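Local coordinates for ABC transporter ATP-binding protein (PDB 4HZI) that probably binds and hydrolyses ATP as the nucleotide-binding subunit of an orphan ABC transporter involved in manganese utilization and tolerance, at residues H62-G67 / D239-A244; K58-C63 / K224-Y229; E38-K43 / G89-F94; D51-E56 / G250-F255. All blocks are in the same frame, centred on the assembly; numbering follows the deposited sequence.

The four contacts illustrate how an ABC ATPase joins a mixed core sheet to an antiparallel one. Contacts 1 and 2 share H62 and C63 and lie on the two flanks of strand 62-67, which runs on to G67 of a probable Walker A P-loop; their centres are 9 Å apart, and the hydroxyls of Y241 and S227 join them. Contact 3 lies in the antiparallel sheet, its centre about 19 Å from those of contacts 1 and 2. Contact 4 bridges the sheets: V53 bonds to I40 of contact 3, centres 10 Å apart, while F255 packs on A244 of contact 1, centres 14 Å apart.

Contact 1: residues H62-G67 / D239-A244; sequences HCVLLG and DFYSKA
H62 and Y241 meet in the tightly packed part of the contact. The Y241 ring lies against the backbone of H62, its CD1 3.3 Å from H62 C, and the CB of H62 sits over one face of that ring. The imidazole then turns its own edge toward the same face, with the planes at 78°. F240 closes on the imidazole from another direction: its ring edge points at the H62 face, CD1 of F240 lying 3.6 Å from CG of H62, in a T-shaped pair with planes at 80°. With CG of H62 anti to its carbonyl carbon (chi1 -65°), the ring is swung out to where both aromatic residues reach it. V64 extends the tight side, its CG2 3.4 Å from CB of Y241.

Here strand 62-67 runs parallel to the start of strand 243-248 in the core sheet of the ATPase, and leads to G67 of a probable P-loop. V64 N donates to K243 O at 2.9 Å, and C63 CA makes a CA-H...O contact with the same oxygen. One step earlier, H62 O takes a bond from S242 N at 3.0 Å and a weaker, longer one from K243 N, so the carbonyl is shared as the loop becomes a strand.

The other side is looser and wetter. S242 is exposed, and a water bridges its OG to H62 N, accepting from that amide at 3.1 Å. K243 sets only its CB near C63 SG, 4.1 Å away, before its chain bends at three successive torsions and carries the amine away from strand 62-67.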
# COMPACT_ATOMS: atom_id res chain seq x y z
N HIS A 62 -17.96 -6.40 -14.32
CA HIS A 62 -16.94 -5.81 -13.48
C HIS A 62 -16.01 -6.99 -13.09
O HIS A 62 -16.39 -7.91 -12.38
CB HIS A 62 -17.61 -5.11 -12.28
CG HIS A 62 -18.44 -3.96 -12.71
ND1 HIS A 62 -17.89 -2.80 -13.24
CD2 HIS A 62 -19.79 -3.82 -12.85
CE1 HIS A 62 -18.86 -1.97 -13.60
NE2 HIS A 62 -20.02 -2.57 -13.37
N CYS A 63 -14.77 -6.91 -13.59
CA CYS A 63 -13.79 -7.97 -13.46
C CYS A 63 -12.59 -7.48 -12.66
O CYS A 63 -12.11 -6.39 -12.89
CB CYS A 63 -13.34 -8.41 -14.84
SG CYS A 63 -12.21 -9.84 -14.77
N VAL A 64 -12.13 -8.25 -11.69
CA VAL A 64 -10.94 -7.91 -10.93
C VAL A 64 -9.75 -8.72 -11.47
O VAL A 64 -9.86 -9.93 -11.71
CB VAL A 64 -11.02 -8.30 -9.45
CG1 VAL A 64 -9.82 -7.72 -8.65
CG2 VAL A 64 -12.29 -7.94 -8.82
N LEU A 65 -8.60 -8.07 -11.56
CA LEU A 65 -7.31 -8.78 -11.80
C LEU A 65 -6.55 -8.74 -10.50
O LEU A 65 -6.10 -7.67 -10.04
CB LEU A 65 -6.54 -8.09 -12.91
CG LEU A 65 -5.16 -8.57 -13.32
CD1 LEU A 65 -5.27 -9.89 -14.02
CD2 LEU A 65 -4.48 -7.55 -14.26
N LEU A 66 -6.47 -9.89 -9.83
CA LEU A 66 -5.79 -10.01 -8.54
C LEU A 66 -4.46 -10.72 -8.77
O LEU A 66 -4.41 -11.82 -9.34
CB LEU A 66 -6.60 -10.80 -7.53
CG LEU A 66 -6.00 -11.01 -6.14
CD1 LEU A 66 -5.89 -9.72 -5.32
CD2 LEU A 66 -6.76 -12.04 -5.31
N GLY A 67 -3.37 -10.05 -8.41
CA GLY A 67 -2.07 -10.68 -8.65
C GLY A 67 -1.09 -10.35 -7.57
O GLY A 67 -1.23 -9.36 -6.92
N ASP A 239 -17.96 -4.98 -3.58
CA ASP A 239 -18.90 -6.07 -3.79
C ASP A 239 -19.47 -6.25 -5.18
O ASP A 239 -19.93 -7.34 -5.51
CB ASP A 239 -20.09 -5.93 -2.79
CG ASP A 239 -21.04 -4.75 -3.12
OD1 ASP A 239 -20.75 -3.85 -3.97
OD2 ASP A 239 -22.13 -4.71 -2.50
N PHE A 240 -19.45 -5.24 -6.04
CA PHE A 240 -20.07 -5.43 -7.35
C PHE A 240 -19.17 -6.16 -8.40
O PHE A 240 -19.58 -6.41 -9.49
CB PHE A 240 -20.64 -4.14 -7.92
CG PHE A 240 -19.65 -3.06 -8.14
CD1 PHE A 240 -18.89 -3.01 -9.31
CD2 PHE A 240 -19.51 -2.06 -7.22
CE1 PHE A 240 -17.98 -1.99 -9.52
CE2 PHE A 240 -18.59 -1.04 -7.41
CZ PHE A 240 -17.80 -1.00 -8.56
N TYR A 241 -17.94 -6.46 -8.03
CA TYR A 241 -17.04 -7.26 -8.88
C TYR A 241 -17.49 -8.71 -8.88
O TYR A 241 -17.55 -9.37 -7.84
CB TYR A 241 -15.55 -7.09 -8.44
CG TYR A 241 -15.10 -5.78 -9.02
CD1 TYR A 241 -14.68 -5.68 -10.35
CD2 TYR A 241 -15.21 -4.60 -8.28
CE1 TYR A 241 -14.40 -4.43 -10.91
CE2 TYR A 241 -14.94 -3.36 -8.85
CZ TYR A 241 -14.53 -3.26 -10.13
OH TYR A 241 -14.27 -1.98 -10.65
N SER A 242 -17.87 -9.19 -10.05
CA SER A 242 -18.46 -10.53 -10.14
C SER A 242 -17.57 -11.60 -10.80
O SER A 242 -17.88 -12.79 -10.76
CB SER A 242 -19.76 -10.42 -10.94
OG SER A 242 -19.49 -10.17 -12.32
N LYS A 243 -16.48 -11.17 -11.43
CA LYS A 243 -15.56 -12.07 -12.18
C LYS A 243 -14.16 -11.71 -11.74
O LYS A 243 -13.91 -10.56 -11.34
CB LYS A 243 -15.61 -11.80 -13.68
CG LYS A 243 -16.95 -11.94 -14.35
CD LYS A 243 -17.29 -13.40 -14.55
CE LYS A 243 -16.47 -14.00 -15.68
NZ LYS A 243 -17.31 -14.93 -16.49
N ALA A 244 -13.23 -12.66 -11.85
CA ALA A 244 -11.83 -12.36 -11.51
C ALA A 244 -10.90 -13.15 -12.41
O ALA A 244 -11.25 -14.20 -13.00
CB ALA A 244 -11.55 -12.66 -10.08
O HOH W 1 -20.41 -7.87 -13.17

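Contact 2: residues K58-C63 / K224-Y229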
# COMPACT_ATOMS: atom_id res chain seq x y z
N LYS A 58 -17.39 -9.01 -20.56
CA LYS A 58 -18.55 -8.65 -21.38
C LYS A 58 -19.05 -7.29 -20.96
O LYS A 58 -18.72 -6.79 -19.87
CB LYS A 58 -19.64 -9.69 -21.18
CG LYS A 58 -19.16 -11.11 -21.45
CD LYS A 58 -20.28 -11.94 -22.03
CE LYS A 58 -19.83 -13.35 -22.35
NZ LYS A 58 -19.37 -14.04 -21.12
N THR A 59 -19.81 -6.66 -21.86
CA THR A 59 -20.49 -5.41 -21.58
C THR A 59 -21.17 -5.46 -20.21
O THR A 59 -21.85 -6.42 -19.88
CB THR A 59 -21.48 -5.07 -22.71
OG1 THR A 59 -20.73 -4.89 -23.90
CG2 THR A 59 -22.19 -3.77 -22.42
N ASN A 60 -20.92 -4.44 -19.41
CA ASN A 60 -21.49 -4.29 -18.06
C ASN A 60 -21.03 -5.31 -17.01
O ASN A 60 -21.60 -5.40 -15.91
CB ASN A 60 -23.04 -4.18 -18.15
CG ASN A 60 -23.47 -2.96 -18.96
OD1 ASN A 60 -22.80 -1.93 -18.98
ND2 ASN A 60 -24.62 -3.07 -19.60
N GLU A 61 -19.95 -6.05 -17.31
CA GLU A 61 -19.28 -6.81 -16.28
C GLU A 61 -18.18 -6.00 -15.55
O GLU A 61 -17.55 -5.03 -16.10
CB GLU A 61 -18.65 -8.10 -16.84
CG GLU A 61 -19.66 -9.08 -17.38
CD GLU A 61 -19.03 -10.42 -17.70
OE1 GLU A 61 -17.84 -10.43 -18.13
OE2 GLU A 61 -19.75 -11.44 -17.53
N HIS A 62 -17.96 -6.40 -14.32
CA HIS A 62 -16.94 -5.81 -13.48
C HIS A 62 -16.01 -6.99 -13.09
O HIS A 62 -16.39 -7.91 -12.38
CB HIS A 62 -17.61 -5.11 -12.28
CG HIS A 62 -18.44 -3.96 -12.71
ND1 HIS A 62 -17.89 -2.80 -13.24
CD2 HIS A 62 -19.79 -3.82 -12.85
CE1 HIS A 62 -18.86 -1.97 -13.60
NE2 HIS A 62 -20.02 -2.57 -13.37
N CYS A 63 -14.77 -6.91 -13.59
CA CYS A 63 -13.79 -7.97 -13.46
C CYS A 63 -12.59 -7.48 -12.66
O CYS A 63 -12.11 -6.39 -12.89
CB CYS A 63 -13.34 -8.41 -14.84
SG CYS A 63 -12.21 -9.84 -14.77
N LYS A 224 -25.11 1.71 -15.26
CA LYS A 224 -24.38 0.53 -15.73
C LYS A 224 -23.05 0.97 -16.41
O LYS A 224 -23.02 1.99 -17.13
CB LYS A 224 -25.23 -0.31 -16.68
CG LYS A 224 -26.25 -1.19 -15.97
CD LYS A 224 -27.05 -2.01 -16.97
CE LYS A 224 -28.19 -2.76 -16.29
NZ LYS A 224 -27.79 -3.48 -15.04
N PHE A 225 -21.97 0.22 -16.16
CA PHE A 225 -20.66 0.47 -16.81
C PHE A 225 -19.80 -0.82 -16.79
O PHE A 225 -20.26 -1.85 -16.30
CB PHE A 225 -19.90 1.67 -16.21
CG PHE A 225 -19.35 1.48 -14.80
CD1 PHE A 225 -20.18 1.37 -13.69
CD2 PHE A 225 -17.97 1.44 -14.57
CE1 PHE A 225 -19.65 1.27 -12.42
CE2 PHE A 225 -17.44 1.31 -13.30
CZ PHE A 225 -18.27 1.18 -12.21
N THR A 226 -18.65 -0.76 -17.45
CA THR A 226 -17.80 -1.97 -17.61
C THR A 226 -16.43 -1.61 -17.04
O THR A 226 -15.92 -0.52 -17.32
CB THR A 226 -17.64 -2.41 -19.08
OG1 THR A 226 -18.92 -2.59 -19.68
CG2 THR A 226 -16.92 -3.75 -19.17
N SER A 227 -15.84 -2.50 -16.25
CA SER A 227 -14.57 -2.20 -15.62
C SER A 227 -13.66 -3.37 -15.35
O SER A 227 -14.10 -4.50 -15.19
CB SER A 227 -14.78 -1.39 -14.33
OG SER A 227 -15.21 -2.17 -13.26
N LEU A 228 -12.39 -3.02 -15.21
CA LEU A 228 -11.32 -3.92 -14.82
C LEU A 228 -10.59 -3.27 -13.69
O LEU A 228 -10.06 -2.21 -13.84
CB LEU A 228 -10.36 -4.16 -15.99
CG LEU A 228 -9.14 -5.03 -15.73
CD1 LEU A 228 -9.51 -6.45 -15.34
CD2 LEU A 228 -8.24 -5.09 -16.97
N TYR A 229 -10.58 -3.90 -12.55
CA TYR A 229 -10.02 -3.40 -11.30
C TYR A 229 -8.78 -4.21 -11.00
O TYR A 229 -8.84 -5.44 -10.84
CB TYR A 229 -11.05 -3.57 -10.21
CG TYR A 229 -10.80 -2.88 -8.88
CD1 TYR A 229 -9.97 -3.46 -7.91
CD2 TYR A 229 -11.41 -1.67 -8.57
CE1 TYR A 229 -9.77 -2.83 -6.68
CE2 TYR A 229 -11.22 -1.05 -7.34
CZ TYR A 229 -10.37 -1.61 -6.43
OH TYR A 229 -10.18 -0.99 -5.22
O HOH W 2 -22.65 -1.86 -14.04
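The F225 ring receives H62 over one face: CE1 of the imidazole stands 3.3 Å above the plane, over the ring centre, in an edge-to-face pair with planes at 61°. Y219 adds a further edge-to-face partner to F225. At the imidazole edge, ND1 of H62 and OG of S227 share a nearly straight hydrogen bond of 2.8 Å (angle 171°), in which either may be the donor. S227 OG also bonds to Y241 OH, so this hydroxyl connects two rings. At another edge position of the imidazole a water bridges H62 NE2 to F225 N, lying 2.8 Å from NE2.

Ahead of H62 the chain makes a type II beta turn, K58 to E61, closed by E61 N donating to K58 O. T226 reaches into it: OG1 accepts from N60 N at 2.7 Å, while CG2, anti to the backbone N (chi1 -55° for OG1), rests 3.4 Å from E61 O. N60 lays its amide across the K224 chain at the exposed end.

The backbone bonds then follow in order: S227 N to E61 O, C63 N to S227 O at 3.0 Å, and Y229 N to C63 O at 2.9 Å. This staggered ladder is that of neighbouring parallel strands, here 62-67 and 227-231 in the core sheet of an ABC-type ATPase.

Contact 3: residues E38-K43 / G89-F94; sequences EKISYK and GTIRLF
E38 and T90 face each other as an antiparallel hydrogen-bonded pair: E38 N donates to T90 O at 2.8 Å, and T90 N returns the bond to E38 O at 2.9 Å. The pair joins strands 36-42 and 90-93 in the antiparallel sheet of the nucleotide-binding domain, but this is the one bridge between these segments; the chain turns a corner at E38 and K39, where K39 and I40 both face V53 in a G1 beta bulge.

Beside the paired amides, I40 supplies the apolar part of the first shell. With CG1 anti to the carbonyl carbon (chi1 -73°) and chi2 at -75°, CD1 comes to lie over the backbone of G89 and T90, 3.6 Å from T90 N and 3.9 Å from I91 CB. L79 of helix 73-80 packs against both I40 and I91, so the helix that begins within the probable P-loop backs this face of the sheet.

G89 fits where the chain bends. Its CA approaches K39 O to 3.3 Å in a CA-H...O contact and E38 O comes equally near, in a place too tight for a side chain; the positive phi of 90° also suits glycine.

Further out, the bulge is held from strand 53-58, where S54 OG bonds to K39 N and V53 to I40 by backbone. On the exposed side E38 extends beyond CG toward R92, but OE1 stays 4.4 Å from R92 NE, near the guanidinium plane and beyond salt-bridge range, so any attraction is probably modest. A water donates to E38 O at 2.8 Å and makes a weak hydrogen bond with T90 OG1, 3.5 Å away.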
# COMPACT_ATOMS: atom_id res chain seq x y z
N GLU A 38 -6.87 -13.64 -26.02
CA GLU A 38 -6.69 -15.08 -26.30
C GLU A 38 -5.18 -15.38 -26.48
O GLU A 38 -4.58 -14.90 -27.44
CB GLU A 38 -7.42 -15.42 -27.59
CG GLU A 38 -8.92 -15.20 -27.48
CD GLU A 38 -9.67 -15.64 -28.73
OE1 GLU A 38 -9.37 -15.14 -29.84
OE2 GLU A 38 -10.58 -16.48 -28.59
N LYS A 39 -4.64 -16.09 -25.50
CA LYS A 39 -3.26 -16.55 -25.45
C LYS A 39 -2.28 -15.41 -25.65
O LYS A 39 -1.32 -15.53 -26.41
CB LYS A 39 -3.03 -17.61 -26.53
CG LYS A 39 -3.87 -18.85 -26.36
CD LYS A 39 -3.55 -19.84 -27.48
CE LYS A 39 -4.66 -20.86 -27.65
NZ LYS A 39 -4.92 -21.65 -26.40
N ILE A 40 -2.54 -14.30 -24.98
CA ILE A 40 -1.65 -13.13 -25.05
C ILE A 40 -0.34 -13.39 -24.34
O ILE A 40 -0.25 -13.67 -23.13
CB ILE A 40 -2.35 -11.82 -24.56
CG1 ILE A 40 -3.36 -11.35 -25.59
CG2 ILE A 40 -1.32 -10.72 -24.26
CD1 ILE A 40 -2.81 -10.69 -26.86
N SER A 41 0.74 -13.28 -25.12
CA SER A 41 2.05 -13.42 -24.59
C SER A 41 2.89 -12.18 -24.87
O SER A 41 2.68 -11.47 -25.84
CB SER A 41 2.70 -14.67 -25.21
OG SER A 41 2.25 -15.82 -24.52
N TYR A 42 3.82 -11.90 -23.98
CA TYR A 42 4.72 -10.76 -24.11
C TYR A 42 6.13 -11.18 -23.66
O TYR A 42 6.38 -11.46 -22.48
CB TYR A 42 4.24 -9.57 -23.29
CG TYR A 42 5.07 -8.30 -23.43
CD1 TYR A 42 5.28 -7.72 -24.69
CD2 TYR A 42 5.68 -7.72 -22.34
CE1 TYR A 42 6.07 -6.59 -24.85
CE2 TYR A 42 6.47 -6.59 -22.49
CZ TYR A 42 6.64 -6.02 -23.75
OH TYR A 42 7.39 -4.89 -23.90
N LYS A 43 7.03 -11.29 -24.64
CA LYS A 43 8.42 -11.69 -24.40
C LYS A 43 9.38 -10.77 -25.20
O LYS A 43 9.89 -11.13 -26.25
CB LYS A 43 8.57 -13.12 -24.87
CG LYS A 43 9.89 -13.77 -24.47
CD LYS A 43 10.05 -15.13 -25.10
CE LYS A 43 11.46 -15.67 -24.86
NZ LYS A 43 11.84 -16.60 -25.95
N GLY A 89 -0.61 -13.97 -29.73
CA GLY A 89 -1.98 -14.02 -29.24
C GLY A 89 -2.80 -12.87 -29.80
O GLY A 89 -2.29 -12.04 -30.55
N THR A 90 -4.07 -12.82 -29.42
CA THR A 90 -5.00 -11.90 -30.01
C THR A 90 -5.76 -11.15 -28.92
O THR A 90 -6.18 -11.78 -27.94
CB THR A 90 -6.02 -12.65 -30.88
OG1 THR A 90 -5.32 -13.39 -31.90
CG2 THR A 90 -6.97 -11.69 -31.55
N ILE A 91 -5.91 -9.84 -29.10
CA ILE A 91 -6.67 -9.00 -28.15
C ILE A 91 -7.64 -8.18 -28.98
O ILE A 91 -7.29 -7.70 -30.09
CB ILE A 91 -5.73 -8.18 -27.25
CG1 ILE A 91 -6.55 -7.18 -26.40
CG2 ILE A 91 -4.65 -7.47 -28.06
CD1 ILE A 91 -5.77 -6.57 -25.28
N ARG A 92 -8.89 -8.09 -28.51
CA ARG A 92 -9.92 -7.42 -29.25
C ARG A 92 -10.73 -6.52 -28.32
O ARG A 92 -10.94 -6.87 -27.14
CB ARG A 92 -10.90 -8.42 -29.84
CG ARG A 92 -10.36 -9.37 -30.88
CD ARG A 92 -11.42 -10.41 -31.23
NE ARG A 92 -10.82 -11.52 -31.94
CZ ARG A 92 -10.70 -11.62 -33.26
NH1 ARG A 92 -11.16 -10.67 -34.07
NH2 ARG A 92 -10.12 -12.70 -33.78
N LEU A 93 -11.15 -5.40 -28.87
CA LEU A 93 -12.18 -4.57 -28.32
C LEU A 93 -13.40 -4.80 -29.18
O LEU A 93 -13.39 -4.57 -30.41
CB LEU A 93 -11.69 -3.10 -28.28
CG LEU A 93 -12.67 -2.09 -27.69
CD1 LEU A 93 -12.93 -2.41 -26.22
CD2 LEU A 93 -12.10 -0.69 -27.88
N PHE A 94 -14.45 -5.32 -28.56
CA PHE A 94 -15.61 -5.83 -29.30
C PHE A 94 -15.10 -6.77 -30.39
O PHE A 94 -14.31 -7.67 -30.11
CB PHE A 94 -16.51 -4.67 -29.80
CG PHE A 94 -17.15 -3.86 -28.68
CD1 PHE A 94 -18.16 -4.41 -27.88
CD2 PHE A 94 -16.76 -2.55 -28.43
CE1 PHE A 94 -18.73 -3.66 -26.85
CE2 PHE A 94 -17.32 -1.80 -27.41
CZ PHE A 94 -18.31 -2.36 -26.62
O HOH W 3 -4.73 -16.19 -29.89

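Contact 4: residues D51-E56 / G250-F255; sequences DSVSFE and GKVIHF
F255 lays one face of its ring against F55, and the touching group is the CB of F55 rather than its ring: it stands 3.7 Å above the plane, over the centre, in a CH-pi contact 10° off the ring normal. F55 holds its CG between the backbone N and the carbonyl carbon (chi1 68°), and its own ring leads away from F255. At the far end of the F255 ring, CZ lies 3.3 Å from E56 O.

The V53 and V252 side chains meet roughly perpendicular to each other, CG1 of the first 4.0 Å from CG2 of the second, while the other methyl of V53 rests near G250 O. D51 and K251 instead extend alongside one another in a common direction. Their charged ends form a long salt bridge, OD2 of D51 to NZ of K251 at 3.8 Å, supplemented by a water that donates to OD2 and only weakly accepts from NZ.

The backbones meet directly once, D51 N donating to G250 O at 2.8 Å; a water then links D51 O to V252 N. The segments are otherwise joined through side chains and water; here the antiparallel sheet of an ABC ATPase, through strand 53-58, meets the outermost strand 251-255 of its core sheet.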
# COMPACT_ATOMS: atom_id res chain seq x y z
N ASP A 51 2.53 -14.82 -20.16
CA ASP A 51 2.49 -16.11 -20.84
C ASP A 51 1.10 -16.67 -21.10
O ASP A 51 0.47 -17.19 -20.17
CB ASP A 51 3.26 -17.06 -19.98
CG ASP A 51 3.48 -18.43 -20.64
OD1 ASP A 51 2.99 -18.70 -21.73
OD2 ASP A 51 4.16 -19.22 -19.99
N SER A 52 0.66 -16.52 -22.35
CA SER A 52 -0.59 -17.09 -22.88
C SER A 52 -1.82 -16.67 -22.03
O SER A 52 -2.63 -17.50 -21.58
CB SER A 52 -0.46 -18.63 -22.98
OG SER A 52 -1.54 -19.16 -23.72
N VAL A 53 -1.93 -15.37 -21.82
CA VAL A 53 -2.98 -14.80 -20.95
C VAL A 53 -4.30 -14.80 -21.71
O VAL A 53 -4.43 -14.30 -22.81
CB VAL A 53 -2.58 -13.37 -20.50
CG1 VAL A 53 -3.75 -12.65 -19.80
CG2 VAL A 53 -1.43 -13.44 -19.55
N SER A 54 -5.31 -15.44 -21.09
CA SER A 54 -6.62 -15.52 -21.68
C SER A 54 -7.70 -15.16 -20.65
O SER A 54 -7.73 -15.68 -19.53
CB SER A 54 -6.85 -16.95 -22.19
OG SER A 54 -6.02 -17.22 -23.32
N PHE A 55 -8.57 -14.24 -21.04
CA PHE A 55 -9.76 -13.93 -20.29
C PHE A 55 -10.67 -13.04 -21.12
O PHE A 55 -10.32 -12.60 -22.21
CB PHE A 55 -9.45 -13.32 -18.91
CG PHE A 55 -8.84 -11.95 -18.92
CD1 PHE A 55 -9.63 -10.77 -18.87
CD2 PHE A 55 -7.45 -11.82 -18.88
CE1 PHE A 55 -9.02 -9.52 -18.82
CE2 PHE A 55 -6.85 -10.56 -18.83
CZ PHE A 55 -7.63 -9.42 -18.78
N GLU A 56 -11.86 -12.76 -20.62
CA GLU A 56 -12.72 -11.83 -21.37
C GLU A 56 -13.67 -11.10 -20.43
O GLU A 56 -13.92 -11.58 -19.34
CB GLU A 56 -13.47 -12.53 -22.48
CG GLU A 56 -14.56 -13.47 -22.10
CD GLU A 56 -15.88 -13.19 -22.85
OE1 GLU A 56 -15.90 -12.43 -23.88
OE2 GLU A 56 -16.91 -13.72 -22.40
N GLY A 250 3.10 -13.86 -14.61
CA GLY A 250 2.60 -13.73 -15.95
C GLY A 250 1.60 -14.72 -16.49
O GLY A 250 1.29 -14.69 -17.68
N LYS A 251 1.06 -15.57 -15.64
CA LYS A 251 0.12 -16.58 -16.09
C LYS A 251 -1.18 -16.50 -15.31
O LYS A 251 -1.18 -16.16 -14.15
CB LYS A 251 0.65 -17.99 -15.78
CG LYS A 251 2.01 -18.24 -16.39
CD LYS A 251 2.09 -19.66 -16.90
CE LYS A 251 2.92 -20.51 -16.00
NZ LYS A 251 4.36 -20.26 -16.30
N VAL A 252 -2.24 -16.87 -16.00
CA VAL A 252 -3.56 -16.90 -15.39
C VAL A 252 -3.68 -18.22 -14.61
O VAL A 252 -3.62 -19.28 -15.23
CB VAL A 252 -4.63 -16.77 -16.45
CG1 VAL A 252 -6.03 -16.99 -15.88
CG2 VAL A 252 -4.58 -15.42 -17.09
N ILE A 253 -3.79 -18.12 -13.28
CA ILE A 253 -3.96 -19.24 -12.32
C ILE A 253 -5.45 -19.72 -12.40
O ILE A 253 -5.74 -20.92 -12.42
CB ILE A 253 -3.59 -18.75 -10.87
CG1 ILE A 253 -2.08 -18.59 -10.69
CG2 ILE A 253 -4.05 -19.68 -9.76
CD1 ILE A 253 -1.25 -19.51 -11.55
N HIS A 254 -6.38 -18.77 -12.51
CA HIS A 254 -7.81 -19.08 -12.71
C HIS A 254 -8.52 -17.83 -13.24
O HIS A 254 -8.09 -16.69 -12.98
CB HIS A 254 -8.48 -19.61 -11.39
CG HIS A 254 -9.69 -20.45 -11.69
ND1 HIS A 254 -10.98 -19.95 -11.67
CD2 HIS A 254 -9.80 -21.72 -12.15
CE1 HIS A 254 -11.83 -20.89 -12.05
NE2 HIS A 254 -11.14 -21.97 -12.36
N PHE A 255 -9.56 -18.05 -14.05
CA PHE A 255 -10.42 -17.01 -14.56
C PHE A 255 -11.84 -17.54 -14.40
O PHE A 255 -12.14 -18.69 -14.79
CB PHE A 255 -10.16 -16.71 -16.04
CG PHE A 255 -11.26 -15.96 -16.75
CD1 PHE A 255 -11.72 -14.74 -16.24
CD2 PHE A 255 -11.85 -16.45 -17.88
CE1 PHE A 255 -12.75 -14.06 -16.85
CE2 PHE A 255 -12.89 -15.76 -18.50
CZ PHE A 255 -13.33 -14.57 -18.00
O HOH W 4 -1.79 -17.92 -18.63
O HOH W 5 6.11 -18.44 -18.28